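Local coordinates for protein azurocidin (Homo sapiens, PDB 1A7S) that binds heparin, kills Gram-negative bacteria, probably through affinity for their lipopolysaccharide, and attracts monocytes as a serine protease homolog of neutrophil granules, at residues G56-D59 with R63-Q66. Numbering follows the deposited sequence.
Sequences GAYD and RERQ. With EOH (ethanol), chain E.
With CG set beside its backbone N and anti to the carbonyl carbon (chi1 -58°), and the chain extended beyond it, E64 reaches straight across to the backbone of Y58 and D59. The contact joins two parts of the loop between strands 51-55 and 69-77 of the six-stranded antiparallel barrel, one of the two barrels of the chymotrypsin-like fold of the S1 family. It is a clear example of a carboxylate gripping two consecutive peptide N-H groups, one with each oxygen. Y58 N donates to E64 OE1 at 2.9 Å, with an N-H...O angle of 167°, while D59 N donates to E64 OE2 at 2.8 Å and is almost as straight. Both donors arrive on the syn sides of the carboxylate, each 22° out of its plane. Two such bonds fix the rotation of the group as well as its position.

Carbon atoms close in around the same oxygens. A57 CA lies 3.4 Å from E64 OE1, and Y58 CB lies 3.3 Å from E64 OE2, which sits only loosely off the edge of the tyrosine ring. R68 makes a salt bridge to OE1, a charge likely to favour the ionised carboxylate. The carboxylate of D59 turns elsewhere: its OD1 pairs with R139, and OD2 stays 5.4 Å from E64 OE2, so the two like charges are not in contact. Y58, whose CG is anti to its N, leads its ring on away from the glutamate, and its OH bonds to the carbonyl of A7. An ethanol, probably from the crystallisation liquor, is modelled nearby, but its position is doubtful. At the start of the loop, the carbonyl O of G56 is hydrogen-bonded to S67 OG.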
loop_
_atom_site.group_PDB
_atom_site.type_symbol
_atom_site.label_atom_id
_atom_site.label_comp_id
_atom_site.label_asym_id
_atom_site.label_seq_id
_atom_site.Cartn_x
_atom_site.Cartn_y
_atom_site.Cartn_z
ATOM N N GLY A 56 -1.536 13.353 -0.062
ATOM C CA GLY A 56 -1.477 14.442 -0.998
ATOM C C GLY A 56 -0.092 14.770 -1.533
ATOM O O GLY A 56 0.071 15.800 -2.181
ATOM N N ALA A 57 0.898 13.903 -1.290
ATOM C CA ALA A 57 2.231 14.192 -1.775
ATOM C C ALA A 57 2.394 13.856 -3.247
ATOM O O ALA A 57 1.732 12.966 -3.772
ATOM C CB ALA A 57 3.240 13.385 -0.987
ATOM N N TYR A 58 3.354 14.533 -3.876
ATOM C CA TYR A 58 3.775 14.196 -5.232
ATOM C C TYR A 58 5.284 13.973 -5.216
ATOM O O TYR A 58 5.742 12.816 -5.423
ATOM C CB TYR A 58 3.352 15.234 -6.246
ATOM C CG TYR A 58 3.805 14.969 -7.657
ATOM C CD1 TYR A 58 3.336 13.820 -8.271
ATOM C CD2 TYR A 58 4.686 15.805 -8.307
ATOM C CE1 TYR A 58 3.674 13.468 -9.514
ATOM C CE2 TYR A 58 5.061 15.432 -9.663
ATOM C CZ TYR A 58 4.550 14.257 -10.181
ATOM O OH TYR A 58 4.876 13.891 -11.523
ATOM N N ASP A 59 6.051 15.032 -5.052
ATOM C CA ASP A 59 7.531 14.948 -4.953
ATOM C C ASP A 59 7.929 14.918 -3.491
ATOM O O ASP A 59 7.705 15.858 -2.725
ATOM C CB ASP A 59 8.085 16.247 -5.633
ATOM C CG ASP A 59 9.562 16.377 -5.586
ATOM O OD1 ASP A 59 10.264 15.518 -4.961
ATOM O OD2 ASP A 59 10.074 17.334 -6.216
ATOM N N ARG A 63 7.810 20.658 -0.282
ATOM C CA ARG A 63 6.875 20.878 0.808
ATOM C C ARG A 63 5.427 20.731 0.443
ATOM O O ARG A 63 4.611 20.216 1.216
ATOM C CB ARG A 63 7.166 22.218 1.532
ATOM C CG ARG A 63 8.521 22.242 2.185
ATOM C CD ARG A 63 8.990 23.592 2.603
ATOM N NE ARG A 63 7.942 24.381 3.282
ATOM C CZ ARG A 63 8.099 25.714 3.327
ATOM N NH1 ARG A 63 9.376 26.148 3.158
ATOM N NH2 ARG A 63 7.154 26.563 3.467
ATOM N N GLU A 64 5.040 21.177 -0.740
ATOM C CA GLU A 64 3.704 21.024 -1.270
ATOM C C GLU A 64 2.591 21.329 -0.295
ATOM O O GLU A 64 1.607 20.597 -0.115
ATOM C CB GLU A 64 3.589 19.544 -1.767
ATOM C CG GLU A 64 4.596 19.176 -2.771
ATOM C CD GLU A 64 4.610 17.737 -3.226
ATOM O OE1 GLU A 64 4.249 16.848 -2.426
ATOM O OE2 GLU A 64 4.994 17.511 -4.430
ATOM N N ARG A 65 2.655 22.565 0.285
ATOM C CA ARG A 65 1.766 22.914 1.374
ATOM C C ARG A 65 0.319 22.955 1.085
ATOM O O ARG A 65 -0.525 22.754 1.955
ATOM C CB ARG A 65 2.278 24.225 2.090
ATOM C CG ARG A 65 3.411 23.778 3.057
ATOM C CD ARG A 65 4.635 24.613 2.943
ATOM N NE ARG A 65 5.048 25.115 4.261
ATOM C CZ ARG A 65 4.462 26.263 4.706
ATOM N NH1 ARG A 65 3.214 26.487 4.349
ATOM N NH2 ARG A 65 5.209 27.132 5.335
ATOM N N GLN A 66 -0.052 23.277 -0.167
ATOM C CA GLN A 66 -1.448 23.370 -0.525
ATOM C C GLN A 66 -2.003 22.039 -0.979
ATOM O O GLN A 66 -3.199 21.981 -1.165
ATOM C CB GLN A 66 -1.743 24.449 -1.556
ATOM C CG GLN A 66 -1.732 25.878 -1.093
ATOM C CD GLN A 66 -0.347 26.421 -0.860
ATOM O OE1 GLN A 66 0.453 26.466 -1.781
ATOM N NE2 GLN A 66 -0.020 26.672 0.392
HETATM C C1 EOH E . -0.120 14.238 -5.935
HETATM C C2 EOH E . 0.503 12.994 -6.222
HETATM O O EOH E . -0.295 15.287 -5.007
#